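Local structure of aminoglycoside phosphotransferase (Alicyclobacillus acidocaldarius subsp. acidocaldarius, 4PDY) at residues P21-L33 with T91-Y105. The protein probably transfers a phosphate group to a small-molecule substrate, as a kinase-like member of the aminoglycoside phosphotransferase family. Residues are numbered along the deposited sequence; the frame is centred on the assembly and turned at random. Where two conformers were deposited one is given.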
ATOM      1  N   PRO A  21      17.009  17.059  -5.407  1.00 23.21           N
ATOM      2  CA  PRO A  21      18.410  17.357  -5.109  1.00 23.06           C
ATOM      3  C   PRO A  21      19.312  16.089  -5.193  1.00 19.62           C
ATOM      4  O   PRO A  21      18.925  15.022  -4.740  1.00 19.63           O
ATOM      5  CB  PRO A  21      18.358  17.927  -3.680  1.00 25.08           C
ATOM      6  CG  PRO A  21      16.929  18.266  -3.430  1.00 25.38           C
ATOM      7  CD  PRO A  21      16.112  17.343  -4.275  1.00 24.48           C
ATOM      8  N   LEU A  22      20.476  16.192  -5.824  1.00 20.18           N
ATOM      9  CA  LEU A  22      21.416  15.075  -5.839  1.00 20.08           C
ATOM     10  C   LEU A  22      21.853  14.780  -4.412  1.00 16.99           C
ATOM     11  O   LEU A  22      21.983  15.689  -3.578  1.00 19.45           O
ATOM     12  CB  LEU A  22      22.643  15.369  -6.712  1.00 26.37           C
ATOM     13  CG  LEU A  22      22.514  15.081  -8.211  1.00 29.36           C
ATOM     14  CD1 LEU A  22      23.652  15.771  -8.939  1.00 34.47           C
ATOM     15  CD2 LEU A  22      22.510  13.586  -8.516  1.00 31.79           C
ATOM     16  N   ILE A  23      22.058  13.508  -4.125  1.00 14.87           N
ATOM     17  CA  ILE A  23      22.630  13.110  -2.851  1.00 15.28           C
ATOM     18  C   ILE A  23      24.035  13.719  -2.741  1.00 14.42           C
ATOM     19  O   ILE A  23      24.788  13.695  -3.717  1.00 15.38           O
ATOM     20  CB  ILE A  23      22.639  11.570  -2.711  1.00 14.59           C
ATOM     21  CG1 ILE A  23      21.192  11.059  -2.700  1.00 15.22           C
ATOM     22  CG2 ILE A  23      23.453  11.118  -1.497  1.00 13.49           C
ATOM     23  CD1 ILE A  23      21.037   9.566  -2.675  1.00 14.93           C
ATOM     24  N   PRO A  24      24.408  14.241  -1.561  1.00 14.85           N
ATOM     25  CA  PRO A  24      25.761  14.786  -1.452  1.00 14.59           C
ATOM     26  C   PRO A  24      26.832  13.724  -1.738  1.00 13.68           C
ATOM     27  O   PRO A  24      26.701  12.586  -1.318  1.00 13.40           O
ATOM     28  CB  PRO A  24      25.827  15.291   0.001  1.00 15.37           C
ATOM     29  CG  PRO A  24      24.409  15.553   0.349  1.00 17.75           C
ATOM     30  CD  PRO A  24      23.619  14.500  -0.343  1.00 16.06           C
ATOM     31  N   GLN A  25      27.888  14.103  -2.452  1.00 14.22           N
ATOM     32  CA  GLN A  25      28.985  13.181  -2.746  1.00 13.09           C
ATOM     33  C   GLN A  25      29.568  12.556  -1.501  1.00 11.79           C
ATOM     34  O   GLN A  25      29.986  11.396  -1.528  1.00 11.95           O
ATOM     35  CB  GLN A  25      30.097  13.895  -3.506  1.00 15.98           C
ATOM     36  CG  GLN A  25      31.305  13.030  -3.863  1.00 18.95           C
ATOM     37  CD  GLN A  25      30.964  11.843  -4.750  1.00 20.14           C
ATOM     38  OE1 GLN A  25      30.323  11.993  -5.795  1.00 24.11           O
ATOM     39  NE2 GLN A  25      31.410  10.651  -4.343  1.00 18.41           N
ATOM     40  N   ALA A  26      29.611  13.294  -0.390  1.00 13.05           N
ATOM     41  CA  ALA A  26      30.202  12.740   0.829  1.00 13.15           C
ATOM     42  C   ALA A  26      29.447  11.481   1.288  1.00 11.74           C
ATOM     43  O   ALA A  26      30.039  10.589   1.881  1.00 12.00           O
ATOM     44  CB  ALA A  26      30.251  13.773   1.940  1.00 16.08           C
ATOM     45  N   VAL A  27      28.150  11.429   1.013  1.00  9.93           N
ATOM     46  CA  VAL A  27      27.363  10.243   1.391  1.00 10.57           C
ATOM     47  C   VAL A  27      27.789   9.057   0.510  1.00 10.70           C
ATOM     48  O   VAL A  27      28.033   7.950   0.994  1.00 10.26           O
ATOM     49  CB  VAL A  27      25.865  10.504   1.249  1.00 11.15           C
ATOM     50  CG1 VAL A  27      25.084   9.220   1.427  1.00 10.77           C
ATOM     51  CG2 VAL A  27      25.390  11.529   2.267  1.00 11.83           C
ATOM     52  N   VAL A  28      27.896   9.294  -0.803  1.00 10.24           N
ATOM     53  CA  VAL A  28      28.272   8.245  -1.734  1.00 10.34           C
ATOM     54  C   VAL A  28      29.624   7.650  -1.332  1.00 10.25           C
ATOM     55  O   VAL A  28      29.832   6.428  -1.366  1.00 10.86           O
ATOM     56  CB  VAL A  28      28.405   8.817  -3.165  1.00 11.36           C
ATOM     57  CG1 VAL A  28      28.714   7.728  -4.175  1.00 13.44           C
ATOM     58  CG2 VAL A  28      27.183   9.600  -3.599  1.00 10.53           C
ATOM     59  N   SER A  29      30.552   8.535  -0.947  1.00  9.71           N
ATOM     60  CA  SER A  29      31.894   8.124  -0.593  1.00 11.24           C
ATOM     61  C   SER A  29      32.062   7.327   0.702  1.00 11.21           C
ATOM     62  O   SER A  29      33.130   6.815   0.987  1.00 11.38           O
ATOM     63  CB  SER A  29      32.797   9.367  -0.576  1.00 13.90           C
ATOM     64  OG  SER A  29      33.018   9.808  -1.903  1.00 18.19           O
ATOM     65  N   LYS A  30      30.980   7.193   1.481  1.00 10.52           N
ATOM     66  CA  LYS A  30      31.014   6.301   2.646  1.00 11.60           C
ATOM     67  C   LYS A  30      30.917   4.831   2.251  1.00  8.70           C
ATOM     68  O   LYS A  30      31.305   3.964   3.023  1.00 10.88           O
ATOM     69  CB  LYS A  30      29.871   6.627   3.622  1.00 11.12           C
ATOM     70  CG  LYS A  30      29.916   8.036   4.189  1.00 11.80           C
ATOM     71  CD  LYS A  30      31.229   8.315   4.890  1.00 12.45           C
ATOM     72  CE  LYS A  30      31.335   9.737   5.427  1.00 12.69           C
ATOM     73  NZ  LYS A  30      31.404  10.719   4.301  1.00 13.55           N
ATOM     74  N   TYR A  31      30.437   4.561   1.037  1.00  9.05           N
ATOM     75  CA  TYR A  31      30.320   3.200   0.538  1.00  9.86           C
ATOM     76  C   TYR A  31      31.600   2.824  -0.212  1.00  9.81           C
ATOM     77  O   TYR A  31      32.469   3.678  -0.464  1.00 11.29           O
ATOM     78  CB  TYR A  31      29.083   3.077  -0.358  1.00  9.37           C
ATOM     79  CG  TYR A  31      27.801   3.274   0.417  1.00  9.74           C
ATOM     80  CD1 TYR A  31      27.293   4.534   0.660  1.00 11.07           C
ATOM     81  CD2 TYR A  31      27.109   2.189   0.929  1.00  9.33           C
ATOM     82  CE1 TYR A  31      26.123   4.708   1.417  1.00  9.43           C
ATOM     83  CE2 TYR A  31      25.963   2.349   1.694  1.00  8.98           C
ATOM     84  CZ  TYR A  31      25.460   3.607   1.901  1.00  9.04           C
ATOM     85  OH  TYR A  31      24.317   3.818   2.655  1.00 10.14           O
ATOM     86  N   ASP A  32      31.712   1.548  -0.558  1.00 10.21           N
ATOM     87  CA  ASP A  32      32.822   1.055  -1.382  1.00 10.36           C
ATOM     88  C   ASP A  32      32.391   0.595  -2.785  1.00 10.58           C
ATOM     89  O   ASP A  32      32.810  -0.452  -3.285  1.00 15.82           O
ATOM     90  CB  ASP A  32      33.560  -0.076  -0.668  1.00 11.23           C
ATOM     91  CG  ASP A  32      34.319   0.398   0.555  1.00 12.29           C
ATOM     92  OD1 ASP A  32      34.911   1.511   0.515  1.00 13.17           O
ATOM     93  OD2 ASP A  32      34.359  -0.371   1.548  1.00 15.10           O
ATOM     94  N   LEU A  33      31.587   1.395  -3.450  1.00 11.43           N
ATOM     95  CA  LEU A  33      30.935   0.969  -4.679  1.00 11.08           C
ATOM     96  C   LEU A  33      31.539   1.534  -5.972  1.00 11.28           C
ATOM     97  O   LEU A  33      31.066   1.224  -7.074  1.00 11.64           O
ATOM     98  CB  LEU A  33      29.463   1.329  -4.614  1.00 11.57           C
ATOM     99  CG  LEU A  33      28.703   0.637  -3.484  1.00 12.19           C
ATOM    100  CD1 LEU A  33      27.287   1.186  -3.449  1.00 12.88           C
ATOM    101  CD2 LEU A  33      28.704  -0.876  -3.639  1.00 13.81           C
ATOM    102  N   THR A  91      27.895   0.437   4.435  1.00  9.92           N
ATOM    103  CA  THR A  91      28.985   1.357   4.223  1.00 10.78           C
ATOM    104  C   THR A  91      30.329   0.658   4.485  1.00 12.03           C
ATOM    105  O   THR A  91      30.392  -0.500   4.912  1.00 13.99           O
ATOM    106  CB  THR A  91      28.868   2.562   5.171  1.00 11.67           C
ATOM    107  OG1 THR A  91      29.134   2.129   6.512  1.00 12.40           O
ATOM    108  CG2 THR A  91      27.496   3.247   5.067  1.00 11.60           C
ATOM    109  N   SER A  92      31.404   1.399   4.262  1.00 12.47           N
ATOM    110  CA  SER A  92      32.737   0.888   4.536  1.00 14.67           C
ATOM    111  C   SER A  92      32.960   0.568   6.016  1.00 15.15           C
ATOM    112  O   SER A  92      33.844  -0.210   6.350  1.00 20.84           O
ATOM    113  CB  SER A  92      33.796   1.882   4.068  1.00 15.03           C
ATOM    114  OG  SER A  92      33.667   3.091   4.783  1.00 16.39           O
ATOM    115  N   SER A  93      32.170   1.191   6.895  1.00 16.21           N
ATOM    116  CA  SER A  93      32.192   0.866   8.322  1.00 17.73           C
ATOM    117  C   SER A  93      31.123  -0.154   8.754  1.00 19.21           C
ATOM    118  O   SER A  93      30.888  -0.328   9.955  1.00 22.75           O
ATOM    119  CB  SER A  93      32.022   2.141   9.129  1.00 21.87           C
ATOM    120  OG  SER A  93      30.690   2.606   9.042  1.00 27.53           O
ATOM    121  N   ASN A  94      30.494  -0.824   7.798  0.50 17.73           N
ATOM    122  CA  ASN A  94      29.478  -1.843   8.087  0.50 15.55           C
ATOM    123  C   ASN A  94      28.127  -1.295   8.549  0.50 16.24           C
ATOM    124  O   ASN A  94      27.295  -2.060   9.013  0.50 19.18           O
ATOM    125  CB  ASN A  94      29.977  -2.870   9.100  0.50 16.73           C
ATOM    126  CG  ASN A  94      29.233  -4.178   8.983  0.50 19.15           C
ATOM    127  OD1 ASN A  94      28.894  -4.609   7.877  0.50 19.15           O
ATOM    128  ND2 ASN A  94      28.958  -4.808  10.110  0.50 21.56           N
ATOM    129  N   ALA A  95      27.894   0.004   8.393  1.00 15.39           N
ATOM    130  CA  ALA A  95      26.626   0.597   8.823  1.00 15.45           C
ATOM    131  C   ALA A  95      25.577   0.400   7.739  1.00 12.77           C
ATOM    132  O   ALA A  95      25.901   0.412   6.554  1.00 11.83           O
ATOM    133  CB  ALA A  95      26.788   2.073   9.107  1.00 16.92           C
ATOM    134  N   PRO A  96      24.308   0.208   8.125  1.00 13.11           N
ATOM    135  CA  PRO A  96      23.257   0.011   7.114  1.00 12.65           C
ATOM    136  C   PRO A  96      22.677   1.302   6.505  1.00 11.10           C
ATOM    137  O   PRO A  96      21.833   1.238   5.628  1.00 10.71           O
ATOM    138  CB  PRO A  96      22.179  -0.754   7.894  1.00 15.32           C
ATOM    139  CG  PRO A  96      22.367  -0.269   9.281  1.00 16.85           C
ATOM    140  CD  PRO A  96      23.819  -0.045   9.493  1.00 16.12           C
ATOM    141  N   TYR A  97      23.134   2.462   6.980  1.00  9.96           N
ATOM    142  CA  TYR A  97      22.678   3.756   6.486  1.00  9.74           C
ATOM    143  C   TYR A  97      23.804   4.749   6.675  1.00  9.81           C
ATOM    144  O   TYR A  97      24.765   4.455   7.383  1.00 10.28           O
ATOM    145  CB  TYR A  97      21.419   4.216   7.274  1.00 10.28           C
ATOM    146  CG  TYR A  97      21.703   4.388   8.754  1.00 10.97           C
ATOM    147  CD1 TYR A  97      22.332   5.511   9.251  1.00 12.44           C
ATOM    148  CD2 TYR A  97      21.442   3.366   9.627  1.00 12.57           C
ATOM    149  CE1 TYR A  97      22.652   5.631  10.581  1.00 14.47           C
ATOM    150  CE2 TYR A  97      21.741   3.471  10.978  1.00 15.43           C
ATOM    151  CZ  TYR A  97      22.364   4.599  11.443  1.00 14.99           C
ATOM    152  OH  TYR A  97      22.682   4.718  12.764  1.00 20.27           O
ATOM    153  N   VAL A  98      23.609   5.929   6.091  1.00  8.85           N
ATOM    154  CA  VAL A  98      24.414   7.108   6.373  1.00  9.97           C
ATOM    155  C   VAL A  98      23.440   8.184   6.859  1.00  9.68           C
ATOM    156  O   VAL A  98      22.445   8.445   6.203  1.00 10.56           O
ATOM    157  CB  VAL A  98      25.181   7.631   5.129  1.00 10.40           C
ATOM    158  CG1 VAL A  98      25.945   8.903   5.433  1.00 10.85           C
ATOM    159  CG2 VAL A  98      26.131   6.578   4.617  1.00 10.22           C
ATOM    160  N   ARG A  99      23.786   8.827   7.958  1.00  9.94           N
ATOM    161  CA  ARG A  99      22.996   9.933   8.478  1.00 11.43           C
ATOM    162  C   ARG A  99      23.770  11.209   8.146  1.00 10.01           C
ATOM    163  O   ARG A  99      24.918  11.352   8.561  1.00 13.68           O
ATOM    164  CB  ARG A  99      22.820   9.781   9.989  1.00 14.23           C
ATOM    165  CG  ARG A  99      21.998  10.845  10.654  1.00 15.86           C
ATOM    166  CD  ARG A  99      20.526  10.639  10.363  1.00 16.18           C
ATOM    167  NE  ARG A  99      19.779  11.680  11.008  1.00 17.92           N
ATOM    168  CZ  ARG A  99      18.514  11.955  10.780  1.00 17.17           C
ATOM    169  NH1 ARG A  99      17.811  11.230   9.920  1.00 14.13           N
ATOM    170  NH2 ARG A  99      17.948  12.948  11.451  1.00 19.97           N
ATOM    171  N   HIS A 100      23.144  12.123   7.423  1.00 10.89           N
ATOM    172  CA  HIS A 100      23.820  13.372   7.036  1.00 10.93           C
ATOM    173  C   HIS A 100      22.783  14.444   6.712  1.00 11.19           C
ATOM    174  O   HIS A 100      21.807  14.183   5.997  1.00 11.48           O
ATOM    175  CB  HIS A 100      24.712  13.119   5.819  1.00 12.06           C
ATOM    176  CG  HIS A 100      25.569  14.280   5.427  1.00 14.82           C
ATOM    177  ND1 HIS A 100      26.575  14.766   6.229  1.00 13.92           N
ATOM    178  CD2 HIS A 100      25.608  15.007   4.285  1.00 18.43           C
ATOM    179  CE1 HIS A 100      27.184  15.760   5.608  1.00 17.37           C
ATOM    180  NE2 HIS A 100      26.612  15.930   4.430  1.00 20.36           N
ATOM    181  N   GLY A 101      22.997  15.640   7.241  1.00 12.51           N
ATOM    182  CA  GLY A 101      22.149  16.769   6.909  1.00 14.66           C
ATOM    183  C   GLY A 101      20.671  16.531   7.214  1.00 12.45           C
ATOM    184  O   GLY A 101      19.812  16.977   6.466  1.00 14.02           O
ATOM    185  N   ASP A 102      20.386  15.824   8.323  1.00 12.52           N
ATOM    186  CA  ASP A 102      19.031  15.502   8.774  1.00 13.34           C
ATOM    187  C   ASP A 102      18.292  14.483   7.935  1.00 11.39           C
ATOM    188  O   ASP A 102      17.107  14.304   8.117  1.00 16.30           O
ATOM    189  CB  ASP A 102      18.164  16.762   8.926  1.00 14.08           C
ATOM    190  CG  ASP A 102      16.986  16.539   9.876  1.00 16.56           C
ATOM    191  OD1 ASP A 102      17.263  15.982  10.959  1.00 26.98           O
ATOM    192  OD2 ASP A 102      15.823  16.866   9.501  1.00 16.87           O
ATOM    193  N   PHE A 103      19.002  13.793   7.051  1.00 11.80           N
ATOM    194  CA  PHE A 103      18.418  12.684   6.290  1.00 11.50           C
ATOM    195  C   PHE A 103      19.118  11.366   6.609  1.00  9.43           C
ATOM    196  O   PHE A 103      20.294  11.350   6.953  1.00 10.55           O
ATOM    197  CB  PHE A 103      18.550  12.924   4.781  1.00 11.56           C
ATOM    198  CG  PHE A 103      17.715  14.062   4.257  1.00 12.97           C
ATOM    199  CD1 PHE A 103      16.324  13.999   4.281  1.00 13.21           C
ATOM    200  CD2 PHE A 103      18.313  15.196   3.741  1.00 13.67           C
ATOM    201  CE1 PHE A 103      15.567  15.036   3.776  1.00 15.72           C
ATOM    202  CE2 PHE A 103      17.565  16.225   3.218  1.00 14.12           C
ATOM    203  CZ  PHE A 103      16.188  16.159   3.240  1.00 15.34           C
ATOM    204  N   THR A 104      18.370  10.276   6.473  1.00  9.91           N
ATOM    205  CA  THR A 104      18.900   8.936   6.590  1.00 10.08           C
ATOM    206  C   THR A 104      18.947   8.364   5.177  1.00 10.84           C
ATOM    207  O   THR A 104      17.933   8.240   4.522  1.00 12.39           O
ATOM    208  CB  THR A 104      17.988   8.054   7.485  1.00 11.13           C
ATOM    209  OG1 THR A 104      17.902   8.646   8.788  1.00 12.61           O
ATOM    210  CG2 THR A 104      18.493   6.617   7.585  1.00 12.11           C
ATOM    211  N   TYR A 105      20.145   8.047   4.706  1.00  9.96           N
ATOM    212  CA  TYR A 105      20.341   7.456   3.390  1.00 10.09           C
ATOM    213  C   TYR A 105      20.591   5.971   3.523  1.00  8.62           C
ATOM    214  O   TYR A 105      21.372   5.548   4.370  1.00  9.55           O
ATOM    215  CB  TYR A 105      21.550   8.111   2.719  1.00 10.62           C
ATOM    216  CG  TYR A 105      21.377   9.586   2.442  1.00  9.58           C
ATOM    217  CD1 TYR A 105      20.746  10.022   1.279  1.00 10.57           C
ATOM    218  CD2 TYR A 105      21.810  10.538   3.349  1.00 10.53           C
ATOM    219  CE1 TYR A 105      20.590  11.364   1.013  1.00 12.62           C
ATOM    220  CE2 TYR A 105      21.628  11.888   3.105  1.00 10.14           C
ATOM    221  CZ  TYR A 105      20.998  12.299   1.954  1.00 11.16           C
ATOM    222  OH  TYR A 105      20.865  13.638   1.667  1.00 12.83           O
TER
HETATM  223  O   HOH W   1      22.832   1.516   3.038  1.00  9.60           O
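V27, on the short helix 25-28, packs against V98 and Y105 of the beta hairpin formed by strands 98-100 and 103-109, which belongs to the antiparallel sheet of the kinase-like N-terminal lobe. The segment 21-33, which leads into strand 35-41 of the same sheet, packs against this hairpin and the turn T91-N94 before it.

Apolar packing does most of the work. With CG1 anti to the backbone N (chi1 171°), V27 sets that methyl against V98 CB at 4.0 Å and its CG2 near the Y105 ring, an off-centre CH-pi contact. Farther along the same ring, I23 CG1 lies 3.8 Å from Y105 CE1, while P24 CD reaches the phenol end, whose OH is hydrogen-bonded to R59. P24 also brings CG to the edge of the H100 ring, near its plane.

Y31 forms the second aromatic site. T91 CG2 sits over one face of its ring, 4.0 Å from the centroid and 21° off the normal, a CH-pi contact, while V98 CG2 comes to 3.7 Å from Y31 CE1. The phenol gives its proton to a water in the ring plane, which in turn donates to P96 O; an alanine in place of Y31 would probably leave the T91 and V98 methyls without their aromatic partner and this water without its donor.

The backbone makes a direct polar link. Where the two segments come close beside Y31, the turn T91-N94 presents S92 N to K30 O at 2.9 Å, nearly straight and in the carbonyl plane; S92 OG also lies 3.1 Å from K30 O. Meanwhile the K30 side chain lays its CB 3.9 Å from V98 CG2, then bends back at chi2 and chi4 until NZ meets A26 O from above the carbonyl plane.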